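Local coordinates for tRNA (guanine-N(1)-)-methyltransferase (Aquifex aeolicus, PDB 1OY5), which probably methylates N1 of guanosine-37 in various tRNAs, using S-adenosyl-L-methionine as the methyl donor and working as a homodimer, at residues 5-15 with 34-44; 110-118 with 140-150. All coordinates share one frame; numbering follows the deposited sequence.

Contact 1. Residues 5-15 with 34-44; sequences PLRFFVLTIFP and GKVEVYPIDLR
Phe9 and Tyr39 stand side by side on one face of the sheet, one from each of the parallel strands 6-12 and 36-42, the latter an edge strand, within this chain, of the parallel sheet of this SPOUT-family fold. Helices fill most of the chain between them, so the pair is a beta-alpha-beta crossover. Its register is set by a ladder of backbone bonds running from Glu37 N to Leu6 O through to Leu43 N to Thr12 O, and the strand axes approach to 4.6 Å. The two ring planes are 13° apart but slid past each other, with centroids 5.2 Å apart, so overlap is slight; Phe9 CE1 comes to 3.5 Å from Tyr39 CD2. Tyr81 of helix 67-81 meets both rings. On the same face Arg7, extended from CG to NE, runs alongside Glu37 in a salt bridge whose hydrogen bond is weak, the angle at H only 118°, while their guanidinium and carboxylate planes stand 83° apart. At the C-terminal end of the pair, Pro15 passes across Asp42, which is paired with Arg44, and Ile13 O lies over one face of the Arg44 guanidinium. Glu37 OE1 is shared: besides Arg7 NE at 2.8 Å, it accepts the hydroxyl of Tyr39 from above the carboxylate plane.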
loop_
_atom_site.group_PDB
_atom_site.type_symbol
_atom_site.label_atom_id
_atom_site.label_comp_id
_atom_site.label_asym_id
_atom_site.label_seq_id
_atom_site.Cartn_x
_atom_site.Cartn_y
_atom_site.Cartn_z
ATOM N N PRO A 5 2.030 -18.331 -16.976
ATOM C CA PRO A 5 1.859 -16.896 -16.759
ATOM C C PRO A 5 1.140 -16.846 -15.417
ATOM O O PRO A 5 -0.046 -17.283 -15.390
ATOM C CB PRO A 5 0.896 -16.423 -17.868
ATOM C CG PRO A 5 0.152 -17.537 -18.227
ATOM C CD PRO A 5 1.109 -18.630 -18.085
ATOM N N LEU A 6 1.796 -16.412 -14.338
ATOM C CA LEU A 6 1.095 -16.284 -13.037
ATOM C C LEU A 6 -0.193 -15.432 -13.161
ATOM O O LEU A 6 -0.172 -14.315 -13.640
ATOM C CB LEU A 6 2.011 -15.700 -11.969
ATOM C CG LEU A 6 1.395 -15.227 -10.652
ATOM C CD1 LEU A 6 0.655 -16.274 -10.001
ATOM C CD2 LEU A 6 2.467 -14.782 -9.700
ATOM N N ARG A 7 -1.318 -15.988 -12.762
ATOM C CA ARG A 7 -2.600 -15.288 -12.887
ATOM C C ARG A 7 -3.192 -14.807 -11.536
ATOM O O ARG A 7 -3.274 -15.580 -10.577
ATOM C CB ARG A 7 -3.616 -16.224 -13.539
ATOM C CG ARG A 7 -3.350 -16.599 -14.952
ATOM C CD ARG A 7 -4.587 -17.111 -15.643
ATOM N NE ARG A 7 -4.409 -17.342 -17.074
ATOM C CZ ARG A 7 -3.668 -18.313 -17.604
ATOM N NH1 ARG A 7 -2.973 -19.141 -16.834
ATOM N NH2 ARG A 7 -3.587 -18.446 -18.927
ATOM N N PHE A 8 -3.582 -13.535 -11.488
ATOM C CA PHE A 8 -4.211 -12.936 -10.325
ATOM C C PHE A 8 -5.667 -12.705 -10.583
ATOM O O PHE A 8 -6.074 -12.366 -11.705
ATOM C CB PHE A 8 -3.602 -11.570 -9.997
ATOM C CG PHE A 8 -2.273 -11.634 -9.320
ATOM C CD1 PHE A 8 -2.166 -11.985 -7.979
ATOM C CD2 PHE A 8 -1.108 -11.359 -10.038
ATOM C CE1 PHE A 8 -0.911 -12.059 -7.358
ATOM C CE2 PHE A 8 0.156 -11.398 -9.405
ATOM C CZ PHE A 8 0.245 -11.752 -8.068
ATOM N N PHE A 9 -6.467 -12.868 -9.524
ATOM C CA PHE A 9 -7.906 -12.641 -9.593
ATOM C C PHE A 9 -8.221 -11.722 -8.434
ATOM O O PHE A 9 -8.035 -12.089 -7.293
ATOM C CB PHE A 9 -8.642 -13.965 -9.502
ATOM C CG PHE A 9 -8.262 -14.910 -10.574
ATOM C CD1 PHE A 9 -8.809 -14.795 -11.831
ATOM C CD2 PHE A 9 -7.304 -15.873 -10.359
ATOM C CE1 PHE A 9 -8.444 -15.649 -12.825
ATOM C CE2 PHE A 9 -6.916 -16.716 -11.374
ATOM C CZ PHE A 9 -7.476 -16.597 -12.594
ATOM N N VAL A 10 -8.686 -10.516 -8.706
ATOM C CA VAL A 10 -8.851 -9.553 -7.617
ATOM C C VAL A 10 -10.328 -9.212 -7.398
ATOM O O VAL A 10 -10.926 -8.459 -8.202
ATOM C CB VAL A 10 -8.072 -8.247 -7.908
ATOM C CG1 VAL A 10 -8.007 -7.426 -6.721
ATOM C CG2 VAL A 10 -6.704 -8.542 -8.352
ATOM N N LEU A 11 -10.896 -9.748 -6.318
ATOM C CA LEU A 11 -12.297 -9.518 -5.975
ATOM C C LEU A 11 -12.414 -8.161 -5.332
ATOM O O LEU A 11 -11.880 -7.934 -4.292
ATOM C CB LEU A 11 -12.821 -10.559 -4.981
ATOM C CG LEU A 11 -13.366 -11.892 -5.475
ATOM C CD1 LEU A 11 -12.359 -12.556 -6.382
ATOM C CD2 LEU A 11 -13.675 -12.766 -4.271
ATOM N N THR A 12 -13.207 -7.297 -5.933
ATOM C CA THR A 12 -13.340 -5.935 -5.472
ATOM C C THR A 12 -14.585 -5.293 -6.038
ATOM O O THR A 12 -15.062 -5.689 -7.091
ATOM C CB THR A 12 -12.133 -5.126 -5.936
ATOM O OG1 THR A 12 -12.403 -3.739 -5.797
ATOM C CG2 THR A 12 -11.970 -5.224 -7.408
ATOM N N ILE A 13 -15.077 -4.286 -5.349
ATOM C CA ILE A 13 -16.205 -3.498 -5.812
ATOM C C ILE A 13 -15.673 -2.322 -6.612
ATOM O O ILE A 13 -16.461 -1.577 -7.163
ATOM C CB ILE A 13 -17.116 -3.033 -4.637
ATOM C CG1 ILE A 13 -16.396 -2.100 -3.675
ATOM C CG2 ILE A 13 -17.595 -4.227 -3.848
ATOM C CD1 ILE A 13 -17.312 -1.537 -2.613
ATOM N N PHE A 14 -14.343 -2.182 -6.700
ATOM C CA PHE A 14 -13.695 -1.121 -7.484
ATOM C C PHE A 14 -12.698 -1.748 -8.504
ATOM O O PHE A 14 -11.472 -1.569 -8.457
ATOM C CB PHE A 14 -13.005 -0.080 -6.606
ATOM C CG PHE A 14 -13.936 0.630 -5.626
ATOM C CD1 PHE A 14 -15.065 1.310 -6.062
ATOM C CD2 PHE A 14 -13.652 0.641 -4.249
ATOM C CE1 PHE A 14 -15.882 1.904 -5.163
ATOM C CE2 PHE A 14 -14.476 1.263 -3.350
ATOM C CZ PHE A 14 -15.580 1.872 -3.787
ATOM N N PRO A 15 -13.252 -2.490 -9.444
ATOM C CA PRO A 15 -12.434 -3.117 -10.475
ATOM C C PRO A 15 -11.481 -2.128 -11.107
ATOM O O PRO A 15 -10.321 -2.451 -11.255
ATOM C CB PRO A 15 -13.469 -3.574 -11.546
ATOM C CG PRO A 15 -14.888 -3.419 -10.915
ATOM C CD PRO A 15 -14.706 -2.763 -9.592
ATOM N N GLY A 34 3.881 -11.449 -20.846
ATOM C CA GLY A 34 3.196 -12.719 -20.666
ATOM C C GLY A 34 3.583 -13.435 -19.390
ATOM O O GLY A 34 3.301 -14.597 -19.248
ATOM N N LYS A 35 4.181 -12.735 -18.436
ATOM C CA LYS A 35 4.604 -13.353 -17.185
ATOM C C LYS A 35 3.503 -13.256 -16.185
ATOM O O LYS A 35 3.468 -13.985 -15.217
ATOM C CB LYS A 35 5.867 -12.681 -16.636
ATOM C CG LYS A 35 7.011 -12.648 -17.643
ATOM C CD LYS A 35 7.096 -13.949 -18.415
ATOM C CE LYS A 35 8.322 -14.045 -19.339
ATOM N NZ LYS A 35 8.680 -15.498 -19.529
ATOM N N VAL A 36 2.600 -12.320 -16.365
ATOM C CA VAL A 36 1.475 -12.265 -15.453
ATOM C C VAL A 36 0.248 -11.788 -16.143
ATOM O O VAL A 36 0.308 -11.174 -17.206
ATOM C CB VAL A 36 1.719 -11.357 -14.286
ATOM C CG1 VAL A 36 3.034 -11.707 -13.626
ATOM C CG2 VAL A 36 1.759 -9.947 -14.764
ATOM N N GLU A 37 -0.863 -12.128 -15.514
ATOM C CA GLU A 37 -2.178 -11.675 -15.905
ATOM C C GLU A 37 -2.936 -11.287 -14.627
ATOM O O GLU A 37 -2.839 -11.922 -13.592
ATOM C CB GLU A 37 -2.927 -12.759 -16.653
ATOM C CG GLU A 37 -2.427 -13.013 -18.064
ATOM C CD GLU A 37 -3.118 -14.213 -18.675
ATOM O OE1 GLU A 37 -4.051 -14.764 -18.040
ATOM O OE2 GLU A 37 -2.682 -14.671 -19.747
ATOM N N VAL A 38 -3.699 -10.214 -14.743
ATOM C CA VAL A 38 -4.421 -9.610 -13.651
ATOM C C VAL A 38 -5.845 -9.484 -14.077
ATOM O O VAL A 38 -6.158 -8.696 -14.936
ATOM C CB VAL A 38 -3.881 -8.170 -13.364
ATOM C CG1 VAL A 38 -4.755 -7.454 -12.355
ATOM C CG2 VAL A 38 -2.494 -8.233 -12.871
ATOM N N TYR A 39 -6.711 -10.240 -13.435
ATOM C CA TYR A 39 -8.119 -10.205 -13.716
ATOM C C TYR A 39 -8.919 -9.555 -12.577
ATOM O O TYR A 39 -9.271 -10.180 -11.605
ATOM C CB TYR A 39 -8.660 -11.611 -13.899
ATOM C CG TYR A 39 -8.069 -12.392 -15.001
ATOM C CD1 TYR A 39 -8.713 -12.452 -16.238
ATOM C CD2 TYR A 39 -6.904 -13.146 -14.810
ATOM C CE1 TYR A 39 -8.216 -13.188 -17.250
ATOM C CE2 TYR A 39 -6.398 -13.883 -15.821
ATOM C CZ TYR A 39 -7.051 -13.906 -17.051
ATOM O OH TYR A 39 -6.554 -14.629 -18.107
ATOM N N PRO A 40 -9.282 -8.309 -12.744
ATOM C CA PRO A 40 -10.163 -7.655 -11.777
ATOM C C PRO A 40 -11.567 -8.282 -11.871
ATOM O O PRO A 40 -12.108 -8.464 -12.954
ATOM C CB PRO A 40 -10.175 -6.202 -12.230
ATOM C CG PRO A 40 -9.553 -6.176 -13.635
ATOM C CD PRO A 40 -8.903 -7.453 -13.879
ATOM N N ILE A 41 -12.127 -8.686 -10.741
ATOM C CA ILE A 41 -13.433 -9.356 -10.742
ATOM C C ILE A 41 -14.350 -8.459 -9.938
ATOM O O ILE A 41 -14.160 -8.220 -8.763
ATOM C CB ILE A 41 -13.354 -10.782 -10.116
ATOM C CG1 ILE A 41 -12.189 -11.600 -10.672
ATOM C CG2 ILE A 41 -14.627 -11.510 -10.356
ATOM C CD1 ILE A 41 -12.394 -12.125 -12.076
ATOM N N ASP A 42 -15.314 -7.908 -10.630
ATOM C CA ASP A 42 -16.307 -7.039 -10.069
ATOM C C ASP A 42 -17.324 -7.781 -9.197
ATOM O O ASP A 42 -18.153 -8.565 -9.722
ATOM C CB ASP A 42 -17.035 -6.409 -11.190
ATOM C CG ASP A 42 -17.695 -5.172 -10.801
ATOM O OD1 ASP A 42 -17.911 -4.386 -11.764
ATOM O OD2 ASP A 42 -18.025 -4.897 -9.612
ATOM N N LEU A 43 -17.252 -7.521 -7.886
ATOM C CA LEU A 43 -18.150 -8.192 -6.920
ATOM C C LEU A 43 -19.626 -8.019 -7.240
ATOM O O LEU A 43 -20.428 -8.934 -7.058
ATOM C CB LEU A 43 -17.948 -7.714 -5.495
ATOM C CG LEU A 43 -17.146 -8.665 -4.647
ATOM C CD1 LEU A 43 -16.958 -8.023 -3.277
ATOM C CD2 LEU A 43 -17.838 -10.032 -4.521
ATOM N N ARG A 44 -19.942 -6.833 -7.709
ATOM C CA ARG A 44 -21.273 -6.516 -8.071
ATOM C C ARG A 44 -21.854 -7.424 -9.162
ATOM O O ARG A 44 -23.030 -7.751 -9.081
ATOM C CB ARG A 44 -21.351 -5.040 -8.440
ATOM C CG ARG A 44 -20.980 -4.135 -7.251
ATOM C CD ARG A 44 -20.534 -2.727 -7.622
ATOM N NE ARG A 44 -19.417 -2.726 -8.592
ATOM C CZ ARG A 44 -19.203 -1.722 -9.428
ATOM N NH1 ARG A 44 -19.987 -0.628 -9.390
ATOM N NH2 ARG A 44 -18.227 -1.787 -10.306
#

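Contact 2. Residues 110-118 with 140-150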
loop_
_atom_site.group_PDB
_atom_site.type_symbol
_atom_site.label_atom_id
_atom_site.label_comp_id
_atom_site.label_asym_id
_atom_site.label_seq_id
_atom_site.Cartn_x
_atom_site.Cartn_y
_atom_site.Cartn_z
ATOM N N ILE A 110 -3.705 -16.957 -7.963
ATOM C CA ILE A 110 -3.943 -16.263 -6.714
ATOM C C ILE A 110 -5.187 -15.426 -6.866
ATOM O O ILE A 110 -5.376 -14.745 -7.858
ATOM C CB ILE A 110 -2.744 -15.404 -6.359
ATOM C CG1 ILE A 110 -1.518 -16.278 -6.228
ATOM C CG2 ILE A 110 -2.973 -14.708 -5.083
ATOM C CD1 ILE A 110 -0.271 -15.550 -5.999
ATOM N N MET A 111 -6.064 -15.545 -5.886
ATOM C CA MET A 111 -7.263 -14.763 -5.822
ATOM C C MET A 111 -7.100 -13.943 -4.568
ATOM O O MET A 111 -6.759 -14.492 -3.513
ATOM C CB MET A 111 -8.485 -15.666 -5.721
ATOM C CG MET A 111 -9.738 -14.968 -5.201
ATOM S SD MET A 111 -11.197 -15.987 -5.165
ATOM C CE MET A 111 -11.621 -15.914 -6.670
ATOM N N ILE A 112 -7.321 -12.643 -4.675
ATOM C CA ILE A 112 -7.208 -11.735 -3.553
ATOM C C ILE A 112 -8.560 -11.103 -3.325
ATOM O O ILE A 112 -9.086 -10.435 -4.189
ATOM C CB ILE A 112 -6.200 -10.644 -3.852
ATOM C CG1 ILE A 112 -4.834 -11.233 -4.145
ATOM C CG2 ILE A 112 -6.105 -9.699 -2.686
ATOM C CD1 ILE A 112 -3.871 -10.188 -4.684
ATOM N N ILE A 113 -9.120 -11.331 -2.151
ATOM C CA ILE A 113 -10.420 -10.804 -1.799
ATOM C C ILE A 113 -10.163 -9.473 -1.115
ATOM O O ILE A 113 -9.566 -9.474 -0.052
ATOM C CB ILE A 113 -11.138 -11.756 -0.821
ATOM C CG1 ILE A 113 -11.334 -13.131 -1.454
ATOM C CG2 ILE A 113 -12.502 -11.208 -0.451
ATOM C CD1 ILE A 113 -11.913 -14.142 -0.567
ATOM N N CYS A 114 -10.624 -8.359 -1.716
ATOM C CA CYS A 114 -10.371 -7.047 -1.170
ATOM C C CYS A 114 -11.422 -6.693 -0.131
ATOM O O CYS A 114 -12.560 -6.577 -0.440
ATOM C CB CYS A 114 -10.305 -5.987 -2.273
ATOM S SG CYS A 114 -8.964 -6.193 -3.458
ATOM N N GLY A 115 -11.027 -6.535 1.119
ATOM C CA GLY A 115 -11.971 -6.164 2.159
ATOM C C GLY A 115 -12.527 -4.746 2.012
ATOM O O GLY A 115 -12.039 -3.919 1.195
ATOM N N ARG A 116 -13.600 -4.492 2.763
ATOM C CA ARG A 116 -14.253 -3.187 2.811
ATOM C C ARG A 116 -15.120 -3.077 4.040
ATOM O O ARG A 116 -15.476 -4.073 4.667
ATOM C CB ARG A 116 -15.171 -2.971 1.623
ATOM C CG ARG A 116 -14.586 -3.237 0.269
ATOM C CD ARG A 116 -13.687 -2.124 -0.262
ATOM N NE ARG A 116 -14.210 -0.777 -0.094
ATOM C CZ ARG A 116 -13.468 0.300 -0.279
ATOM N NH1 ARG A 116 -12.205 0.185 -0.687
ATOM N NH2 ARG A 116 -13.975 1.504 -0.088
ATOM N N TYR A 117 -15.481 -1.844 4.370
ATOM C CA TYR A 117 -16.404 -1.574 5.484
ATOM C C TYR A 117 -15.961 -2.199 6.822
ATOM O O TYR A 117 -14.803 -2.140 7.202
ATOM C CB TYR A 117 -17.835 -2.017 5.079
ATOM C CG TYR A 117 -18.228 -1.467 3.711
ATOM C CD1 TYR A 117 -18.544 -2.313 2.650
ATOM C CD2 TYR A 117 -18.209 -0.096 3.474
ATOM C CE1 TYR A 117 -18.855 -1.816 1.418
ATOM C CE2 TYR A 117 -18.516 0.416 2.231
ATOM C CZ TYR A 117 -18.837 -0.449 1.200
ATOM O OH TYR A 117 -19.146 0.103 -0.027
ATOM N N GLU A 118 -16.906 -2.772 7.545
ATOM C CA GLU A 118 -16.595 -3.443 8.788
ATOM C C GLU A 118 -15.960 -4.804 8.562
ATOM O O GLU A 118 -15.747 -5.526 9.517
ATOM C CB GLU A 118 -17.865 -3.666 9.607
ATOM C CG GLU A 118 -18.830 -2.494 9.652
ATOM C CD GLU A 118 -18.122 -1.150 9.584
ATOM O OE1 GLU A 118 -17.790 -0.609 10.682
ATOM O OE2 GLU A 118 -17.902 -0.643 8.432
ATOM N N SER A 140 -9.379 2.147 4.033
ATOM C CA SER A 140 -10.808 2.024 3.855
ATOM C C SER A 140 -11.120 0.798 3.008
ATOM O O SER A 140 -12.263 0.442 2.874
ATOM C CB SER A 140 -11.380 3.286 3.244
ATOM O OG SER A 140 -10.643 3.664 2.113
ATOM N N GLY A 141 -10.103 0.144 2.466
ATOM C CA GLY A 141 -10.296 -1.074 1.696
ATOM C C GLY A 141 -8.992 -1.759 1.320
ATOM O O GLY A 141 -7.916 -1.152 1.406
ATOM N N GLY A 142 -9.110 -3.003 0.848
ATOM C CA GLY A 142 -7.985 -3.873 0.509
ATOM C C GLY A 142 -7.402 -3.702 -0.860
ATOM O O GLY A 142 -6.459 -4.368 -1.230
ATOM N N GLU A 143 -7.955 -2.803 -1.639
ATOM C CA GLU A 143 -7.455 -2.591 -2.987
ATOM C C GLU A 143 -5.955 -2.265 -3.011
ATOM O O GLU A 143 -5.204 -2.824 -3.761
ATOM C CB GLU A 143 -8.247 -1.477 -3.668
ATOM C CG GLU A 143 -9.560 -1.919 -4.201
ATOM C CD GLU A 143 -10.643 -2.146 -3.161
ATOM O OE1 GLU A 143 -11.681 -2.711 -3.534
ATOM O OE2 GLU A 143 -10.534 -1.757 -1.991
ATOM N N ILE A 144 -5.552 -1.297 -2.216
ATOM C CA ILE A 144 -4.168 -0.857 -2.142
ATOM C C ILE A 144 -3.201 -1.978 -1.725
ATOM O O ILE A 144 -2.037 -1.984 -2.116
ATOM C CB ILE A 144 -4.096 0.333 -1.127
ATOM C CG1 ILE A 144 -4.595 1.607 -1.789
ATOM C CG2 ILE A 144 -2.732 0.560 -0.646
ATOM C CD1 ILE A 144 -4.900 2.725 -0.786
ATOM N N VAL A 145 -3.685 -2.922 -0.938
ATOM C CA VAL A 145 -2.855 -4.000 -0.453
ATOM C C VAL A 145 -2.772 -5.044 -1.520
ATOM O O VAL A 145 -1.734 -5.708 -1.706
ATOM C CB VAL A 145 -3.369 -4.575 0.863
ATOM C CG1 VAL A 145 -2.666 -5.867 1.198
ATOM C CG2 VAL A 145 -3.147 -3.534 1.997
ATOM N N ALA A 146 -3.853 -5.161 -2.260
ATOM C CA ALA A 146 -3.871 -6.101 -3.372
ATOM C C ALA A 146 -2.860 -5.650 -4.405
ATOM O O ALA A 146 -2.112 -6.479 -4.956
ATOM C CB ALA A 146 -5.269 -6.177 -3.994
ATOM N N LEU A 147 -2.830 -4.349 -4.681
ATOM C CA LEU A 147 -1.951 -3.842 -5.715
ATOM C C LEU A 147 -0.483 -4.027 -5.270
ATOM O O LEU A 147 0.364 -4.518 -6.036
ATOM C CB LEU A 147 -2.292 -2.406 -6.059
ATOM C CG LEU A 147 -3.641 -2.097 -6.746
ATOM C CD1 LEU A 147 -3.807 -0.589 -6.885
ATOM C CD2 LEU A 147 -3.742 -2.719 -8.099
ATOM N N ALA A 148 -0.204 -3.694 -4.012
ATOM C CA ALA A 148 1.117 -3.896 -3.480
ATOM C C ALA A 148 1.534 -5.348 -3.716
ATOM O O ALA A 148 2.585 -5.623 -4.264
ATOM C CB ALA A 148 1.124 -3.591 -2.029
ATOM N N VAL A 149 0.675 -6.280 -3.342
ATOM C CA VAL A 149 0.965 -7.684 -3.549
ATOM C C VAL A 149 1.255 -8.006 -5.055
ATOM O O VAL A 149 2.212 -8.706 -5.370
ATOM C CB VAL A 149 -0.181 -8.554 -3.027
ATOM C CG1 VAL A 149 0.008 -9.974 -3.449
ATOM C CG2 VAL A 149 -0.272 -8.487 -1.520
ATOM N N ILE A 150 0.407 -7.495 -5.958
ATOM C CA ILE A 150 0.585 -7.716 -7.389
ATOM C C ILE A 150 1.913 -7.127 -7.866
ATOM O O ILE A 150 2.628 -7.731 -8.658
ATOM C CB ILE A 150 -0.586 -7.101 -8.159
ATOM C CG1 ILE A 150 -1.877 -7.885 -7.877
ATOM C CG2 ILE A 150 -0.340 -7.191 -9.636
ATOM C CD1 ILE A 150 -3.119 -7.332 -8.523
#
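Arg116 reaches from the loop after strand 109-114 to Glu143, in the first turn of helix 143-155, and Ile112 and Cys114 pack the strand itself against that helix. This is alpha/beta packing in a SPOUT-family fold: strand and helix segments run nearly antiparallel, at 157°, with their axes 8.3 Å apart at closest approach. Arg116 bends at chi2 and chi3 (-78° and -45°), which folds the guanidinium back over the turn before the helix. There Ser140 O sits above the centre of one guanidinium face, 3.4 Å from Arg116 CZ. Glu143 OE2 comes instead to the edge, near the guanidinium plane, and accepts from Arg116 NH1 at 2.9 Å in a salt bridge. The side chains cross at about a right angle, and NH1 approaches OE2 from above the carboxylate plane. The other carboxylate oxygen, OE1, bonds Thr12 OG1, so both oxygens of this buried glutamate have a polar partner.

Further along the strand the contact is apolar. Ile112 sets its CG2 branch against Ala146 CB, while the Ile112 and Val149 side chains slide past each other in opposite directions, CD1 of Ile112 4.1 Å from Val149 CG1. Cys114 SG also meets Ala146 CB, so that the one methyl group of Ala146 touches both strand residues. Gly141 and Gly142 bring the backbones close: the CA atoms of Cys114 and Gly142 are 4.3 Å apart, with no side chain on Gly142 between the backbones. Gly115, probably part of the S-adenosyl-L-methionine site, takes part through its carbonyl O, which accepts from Gly142 N at 3.1 Å.

Overall arrangement
Contacts 1 and 2 meet along neighbouring strands of one sheet, their centres about 11 Å apart: strand 6-12 lies between 36-42 and 109-114, and Phe9 N probably bonds Ile110 O at 2.7 Å. Side chains join them too: Leu11 CD1 packs 3.5 Å from Met111 CE, and the bond between Thr12 and Glu143 connects the end of strand 6-12 to the start of the helix in contact 2. Contact 2 holds Gly115, and its segment 140-150 directly follows Leu139, both probable S-adenosyl-L-methionine-binding residues, whereas contact 1 comes near through Leu43, whose side chain is about 8 Å from Gly115. Both also reach the second subunit: Phe14 meets its Tyr24, and Ser140 N bonds its Asp151.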